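Local coordinates for pantothenate synthetase (Francisella tularensis subsp. tularensis, PDB 3N8H), which probably catalyses the ATP-dependent condensation of pantoate with beta-alanine to pantothenate, by way of a pantoyl-adenylate intermediate, at residues L42-N50 against P144-K152. Sequence-based numbering, arbitrary orientation.
Sequences LIKKAKSEN and PNNLYLGEK. With AMP (adenosine monophosphate), chain D.
In the Rossmann-like nucleotide-binding domain, helix 37-49 packs on the parallel sheet, and Y148 of strand 146-150 turns one ring face to A46. The CB of A46 sits over that face in a CH-pi contact, 3.9 Å from the Y148 centroid, while K45 CG touches Y148 CE1 obliquely. The ring is placed there with Y148 CG anti to the carbonyl carbon (chi1 -61°). Helix and strand run nearly antiparallel (155°), their axes 8.7 Å apart at closest. Beyond the ring, the phenol is held by two side chains, E49 and N50. Y148 OH donates to E49 OE1 (2.6 Å), which lies in the ring plane and accepts through its anti lone pair; the other carboxylate oxygen, OE2, pairs with K45 NZ. N50 ND2 donates to Y148 OH (2.8 Å), its amide perpendicular to the ring, and also to A46 O, almost straight at 172°. N50 OD1 accepts from N146 ND2 (2.8 Å), so both ends of this amide are engaged and its flip is fixed; N146 OD1 turns to K172 on the adjacent strand. This helix-on-sheet layer belongs to the HUP-type alpha/beta fold, which binds its nucleotide at the C-terminal ends of the parallel strands. There G150 N donates a hydrogen bond to O3' of the AMP ribose (2.9 Å). L42 lies between strand and nucleotide: L42 CD2 is 3.7 Å from Y148 O and also touches O4' of the ribose. L42 CD1 meets N3 of the adenine.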
ATOM      1  N   LEU A  42     -24.056  11.548   2.651  1.00 29.61           N
ATOM      2  CA  LEU A  42     -22.658  11.637   3.078  1.00 32.68           C
ATOM      3  C   LEU A  42     -22.126  13.058   2.869  1.00 37.31           C
ATOM      4  O   LEU A  42     -21.446  13.633   3.736  1.00 38.37           O
ATOM      5  CB  LEU A  42     -21.778  10.627   2.350  1.00 32.85           C
ATOM      6  CG  LEU A  42     -21.645   9.205   2.933  1.00 36.42           C
ATOM      7  CD1 LEU A  42     -22.996   8.558   3.192  1.00 34.50           C
ATOM      8  CD2 LEU A  42     -20.826   8.331   2.007  1.00 31.48           C
ATOM      9  N   ILE A  43     -22.434  13.620   1.717  1.00 30.61           N
ATOM     10  CA  ILE A  43     -21.996  14.989   1.420  1.00 30.62           C
ATOM     11  C   ILE A  43     -22.519  16.002   2.424  1.00 31.51           C
ATOM     12  O   ILE A  43     -21.770  16.858   2.884  1.00 39.64           O
ATOM     13  CB  ILE A  43     -22.334  15.391  -0.001  1.00 32.07           C
ATOM     14  CG1 ILE A  43     -21.440  14.592  -0.955  1.00 33.80           C
ATOM     15  CG2 ILE A  43     -22.059  16.888  -0.218  1.00 31.78           C
ATOM     16  CD1 ILE A  43     -22.094  14.325  -2.309  1.00 37.94           C
ATOM     17  N   LYS A  44     -23.793  15.876   2.781  1.00 33.87           N
ATOM     18  CA  LYS A  44     -24.407  16.760   3.763  1.00 36.64           C
ATOM     19  C   LYS A  44     -23.754  16.622   5.137  1.00 35.49           C
ATOM     20  O   LYS A  44     -23.516  17.607   5.829  1.00 38.72           O
ATOM     21  CB  LYS A  44     -25.904  16.499   3.840  1.00 45.29           C
ATOM     22  CG  LYS A  44     -26.674  17.090   2.681  1.00 44.56           C
ATOM     23  CD  LYS A  44     -28.153  16.805   2.793  1.00 43.72           C
ATOM     24  CE  LYS A  44     -28.937  17.692   1.835  1.00 49.87           C
ATOM     25  NZ  LYS A  44     -30.339  17.193   1.717  1.00 55.86           N
ATOM     26  N   LYS A  45     -23.449  15.392   5.523  1.00 34.90           N
ATOM     27  CA  LYS A  45     -22.752  15.174   6.768  1.00 35.69           C
ATOM     28  C   LYS A  45     -21.372  15.848   6.759  1.00 39.11           C
ATOM     29  O   LYS A  45     -21.022  16.581   7.693  1.00 42.86           O
ATOM     30  CB  LYS A  45     -22.623  13.678   7.040  1.00 39.32           C
ATOM     31  CG  LYS A  45     -22.073  13.352   8.415  1.00 40.96           C
ATOM     32  CD  LYS A  45     -23.060  13.722   9.522  1.00 52.46           C
ATOM     33  CE  LYS A  45     -22.454  13.458  10.904  1.00 62.26           C
ATOM     34  NZ  LYS A  45     -23.132  14.223  11.997  1.00 66.06           N
ATOM     35  N   ALA A  46     -20.580  15.581   5.719  1.00 30.21           N
ATOM     36  CA  ALA A  46     -19.300  16.246   5.541  1.00 31.82           C
ATOM     37  C   ALA A  46     -19.438  17.778   5.602  1.00 39.10           C
ATOM     38  O   ALA A  46     -18.635  18.462   6.263  1.00 40.56           O
ATOM     39  CB  ALA A  46     -18.631  15.805   4.243  1.00 28.91           C
ATOM     40  N   LYS A  47     -20.469  18.323   4.963  1.00 33.64           N
ATOM     41  CA  LYS A  47     -20.615  19.788   4.928  1.00 43.50           C
ATOM     42  C   LYS A  47     -20.909  20.356   6.311  1.00 53.81           C
ATOM     43  O   LYS A  47     -20.428  21.435   6.659  1.00 52.97           O
ATOM     44  CB  LYS A  47     -21.692  20.243   3.932  1.00 42.87           C
ATOM     45  CG  LYS A  47     -21.262  20.227   2.470  1.00 47.85           C
ATOM     46  CD  LYS A  47     -20.353  21.418   2.106  1.00 50.11           C
ATOM     47  CE  LYS A  47     -21.109  22.743   2.098  1.00 54.38           C
ATOM     48  NZ  LYS A  47     -20.226  23.860   1.618  1.00 51.87           N
ATOM     49  N   SER A  48     -21.688  19.622   7.104  1.00 44.76           N
ATOM     50  CA  SER A  48     -22.048  20.086   8.438  1.00 46.19           C
ATOM     51  C   SER A  48     -20.869  19.996   9.412  1.00 49.99           C
ATOM     52  O   SER A  48     -20.969  20.488  10.536  1.00 51.21           O
ATOM     53  CB  SER A  48     -23.185  19.246   8.993  1.00 44.58           C
ATOM     54  OG  SER A  48     -22.693  17.973   9.373  1.00 46.68           O
ATOM     55  N   GLU A  49     -19.770  19.373   8.977  1.00 45.61           N
ATOM     56  CA  GLU A  49     -18.659  19.019   9.859  1.00 50.39           C
ATOM     57  C   GLU A  49     -17.288  19.564   9.424  1.00 54.15           C
ATOM     58  O   GLU A  49     -16.286  19.358  10.117  1.00 52.36           O
ATOM     59  CB  GLU A  49     -18.568  17.482  10.005  1.00 45.13           C
ATOM     60  CG  GLU A  49     -19.474  16.920  11.077  1.00 51.86           C
ATOM     61  CD  GLU A  49     -19.240  15.443  11.329  1.00 54.89           C
ATOM     62  OE1 GLU A  49     -18.379  14.848  10.653  1.00 47.42           O
ATOM     63  OE2 GLU A  49     -19.928  14.870  12.199  1.00 68.36           O
ATOM     64  N   ASN A  50     -17.233  20.240   8.282  1.00 51.33           N
ATOM     65  CA  ASN A  50     -15.949  20.667   7.721  1.00 45.46           C
ATOM     66  C   ASN A  50     -16.032  22.028   7.030  1.00 49.96           C
ATOM     67  O   ASN A  50     -17.116  22.477   6.669  1.00 51.83           O
ATOM     68  CB  ASN A  50     -15.427  19.627   6.726  1.00 34.54           C
ATOM     69  CG  ASN A  50     -15.160  18.265   7.372  1.00 41.50           C
ATOM     70  OD1 ASN A  50     -14.043  17.975   7.839  1.00 32.77           O
ATOM     71  ND2 ASN A  50     -16.168  17.413   7.367  1.00 38.12           N
ATOM     72  N   PRO A 144      -7.237  14.320   3.721  1.00 38.46           N
ATOM     73  CA  PRO A 144      -8.339  14.963   4.419  1.00 37.73           C
ATOM     74  C   PRO A 144      -8.230  14.747   5.916  1.00 38.51           C
ATOM     75  O   PRO A 144      -7.517  13.849   6.371  1.00 36.86           O
ATOM     76  CB  PRO A 144      -9.567  14.215   3.880  1.00 32.84           C
ATOM     77  CG  PRO A 144      -9.033  12.822   3.628  1.00 35.56           C
ATOM     78  CD  PRO A 144      -7.630  13.031   3.123  1.00 41.63           C
ATOM     79  N   ASN A 145      -8.969  15.557   6.664  1.00 43.24           N
ATOM     80  CA  ASN A 145      -9.126  15.377   8.096  1.00 44.39           C
ATOM     81  C   ASN A 145     -10.186  14.327   8.401  1.00 47.42           C
ATOM     82  O   ASN A 145     -10.040  13.539   9.357  1.00 41.00           O
ATOM     83  CB  ASN A 145      -9.534  16.698   8.745  1.00 40.40           C
ATOM     84  CG  ASN A 145      -8.489  17.770   8.579  1.00 47.55           C
ATOM     85  OD1 ASN A 145      -8.688  18.752   7.850  1.00 43.77           O
ATOM     86  ND2 ASN A 145      -7.361  17.596   9.258  1.00 48.85           N
ATOM     87  N   ASN A 146     -11.252  14.330   7.589  1.00 33.67           N
ATOM     88  CA  ASN A 146     -12.401  13.454   7.800  1.00 35.35           C
ATOM     89  C   ASN A 146     -12.841  12.702   6.550  1.00 39.28           C
ATOM     90  O   ASN A 146     -13.022  13.294   5.484  1.00 35.71           O
ATOM     91  CB  ASN A 146     -13.593  14.233   8.350  1.00 34.27           C
ATOM     92  CG  ASN A 146     -13.309  14.833   9.722  1.00 40.60           C
ATOM     93  OD1 ASN A 146     -13.005  14.123  10.677  1.00 37.59           O
ATOM     94  ND2 ASN A 146     -13.401  16.140   9.813  1.00 30.71           N
ATOM     95  N   LEU A 147     -13.030  11.396   6.703  1.00 31.40           N
ATOM     96  CA  LEU A 147     -13.464  10.539   5.596  1.00 32.56           C
ATOM     97  C   LEU A 147     -14.873  10.008   5.873  1.00 38.06           C
ATOM     98  O   LEU A 147     -15.119   9.453   6.933  1.00 35.46           O
ATOM     99  CB  LEU A 147     -12.511   9.341   5.429  1.00 30.84           C
ATOM    100  CG  LEU A 147     -12.844   8.345   4.304  1.00 31.61           C
ATOM    101  CD1 LEU A 147     -12.879   9.046   2.956  1.00 32.25           C
ATOM    102  CD2 LEU A 147     -11.853   7.124   4.280  1.00 35.85           C
ATOM    103  N   TYR A 148     -15.773  10.149   4.901  1.00 32.71           N
ATOM    104  CA  TYR A 148     -17.180   9.732   5.068  1.00 30.26           C
ATOM    105  C   TYR A 148     -17.487   8.505   4.203  1.00 32.63           C
ATOM    106  O   TYR A 148     -17.249   8.516   2.993  1.00 30.27           O
ATOM    107  CB  TYR A 148     -18.140  10.924   4.776  1.00 33.26           C
ATOM    108  CG  TYR A 148     -17.859  12.045   5.757  1.00 32.41           C
ATOM    109  CD1 TYR A 148     -18.583  12.167   6.926  1.00 30.90           C
ATOM    110  CD2 TYR A 148     -16.795  12.893   5.561  1.00 33.88           C
ATOM    111  CE1 TYR A 148     -18.276  13.142   7.872  1.00 33.70           C
ATOM    112  CE2 TYR A 148     -16.484  13.869   6.485  1.00 36.45           C
ATOM    113  CZ  TYR A 148     -17.215  13.989   7.639  1.00 35.44           C
ATOM    114  OH  TYR A 148     -16.878  14.989   8.543  1.00 38.14           O
ATOM    115  N   LEU A 149     -17.973   7.445   4.862  1.00 31.11           N
ATOM    116  CA  LEU A 149     -18.234   6.153   4.244  1.00 32.98           C
ATOM    117  C   LEU A 149     -19.631   5.681   4.635  1.00 37.71           C
ATOM    118  O   LEU A 149     -20.095   5.957   5.748  1.00 32.91           O
ATOM    119  CB  LEU A 149     -17.203   5.103   4.709  1.00 28.02           C
ATOM    120  CG  LEU A 149     -15.703   5.294   4.433  1.00 28.21           C
ATOM    121  CD1 LEU A 149     -14.908   4.146   5.037  1.00 38.41           C
ATOM    122  CD2 LEU A 149     -15.436   5.397   2.926  1.00 29.39           C
ATOM    123  N   GLY A 150     -20.297   4.961   3.728  1.00 27.51           N
ATOM    124  CA  GLY A 150     -21.613   4.426   4.011  1.00 20.52           C
ATOM    125  C   GLY A 150     -21.516   3.053   4.683  1.00 31.87           C
ATOM    126  O   GLY A 150     -20.705   2.199   4.309  1.00 29.15           O
ATOM    127  N   GLU A 151     -22.348   2.844   5.693  1.00 38.17           N
ATOM    128  CA  GLU A 151     -22.437   1.552   6.367  1.00 41.72           C
ATOM    129  C   GLU A 151     -22.835   0.399   5.418  1.00 38.01           C
ATOM    130  O   GLU A 151     -22.515  -0.782   5.656  1.00 35.61           O
ATOM    131  CB  GLU A 151     -23.448   1.673   7.505  1.00 49.40           C
ATOM    132  CG  GLU A 151     -23.703   0.396   8.256  1.00 46.61           C
ATOM    133  CD  GLU A 151     -24.831   0.558   9.238  1.00 51.99           C
ATOM    134  OE1 GLU A 151     -25.962   0.135   8.919  1.00 53.78           O
ATOM    135  OE2 GLU A 151     -24.584   1.131  10.320  1.00 53.40           O
ATOM    136  N   LYS A 152     -23.531   0.730   4.341  1.00 35.38           N
ATOM    137  CA  LYS A 152     -23.999  -0.310   3.420  1.00 35.93           C
ATOM    138  C   LYS A 152     -22.873  -1.211   2.927  1.00 37.57           C
ATOM    139  O   LYS A 152     -23.064  -2.411   2.734  1.00 34.83           O
ATOM    140  CB  LYS A 152     -24.690   0.313   2.213  1.00 33.53           C
ATOM    141  CG  LYS A 152     -25.479  -0.713   1.406  1.00 39.25           C
ATOM    142  CD  LYS A 152     -26.022  -0.117   0.136  1.00 43.47           C
ATOM    143  CE  LYS A 152     -25.025  -0.253  -0.965  1.00 47.72           C
ATOM    144  NZ  LYS A 152     -25.298   0.762  -2.010  1.00 49.58           N
TER
HETATM  145  P   AMP D 270     -20.070   3.975  -4.463  1.00 34.80           P
HETATM  146  O1P AMP D 270     -20.156   5.252  -5.294  1.00 34.28           O
HETATM  147  O2P AMP D 270     -21.232   3.034  -4.566  1.00 33.22           O
HETATM  148  O3P AMP D 270     -18.758   3.289  -4.580  1.00 44.16           O
HETATM  149  O5' AMP D 270     -20.273   4.527  -2.952  1.00 28.96           O
HETATM  150  C5' AMP D 270     -19.579   5.672  -2.453  1.00 31.25           C
HETATM  151  C4' AMP D 270     -19.843   5.836  -0.976  1.00 32.67           C
HETATM  152  O4' AMP D 270     -21.277   6.041  -0.772  1.00 29.73           O
HETATM  153  C3' AMP D 270     -19.443   4.619  -0.124  1.00 28.33           C
HETATM  154  O3' AMP D 270     -18.987   5.059   1.166  1.00 29.21           O
HETATM  155  C2' AMP D 270     -20.770   3.885   0.024  1.00 24.27           C
HETATM  156  O2' AMP D 270     -20.869   2.990   1.121  1.00 35.35           O
HETATM  157  C1' AMP D 270     -21.747   5.053   0.133  1.00 24.13           C
HETATM  158  N9  AMP D 270     -23.129   4.660  -0.166  1.00 32.74           N
HETATM  159  C8  AMP D 270     -23.542   3.982  -1.262  1.00 29.70           C
HETATM  160  N7  AMP D 270     -24.883   3.749  -1.200  1.00 31.01           N
HETATM  161  C5  AMP D 270     -25.333   4.263  -0.027  1.00 24.77           C
HETATM  162  C6  AMP D 270     -26.642   4.355   0.654  1.00 25.02           C
HETATM  163  N6  AMP D 270     -27.727   3.817   0.074  1.00 25.62           N
HETATM  164  N1  AMP D 270     -26.716   4.969   1.849  1.00 28.68           N
HETATM  165  C2  AMP D 270     -25.598   5.476   2.421  1.00 30.06           C
HETATM  166  N3  AMP D 270     -24.371   5.439   1.859  1.00 35.69           N
HETATM  167  C4  AMP D 270     -24.175   4.856   0.647  1.00 28.48           C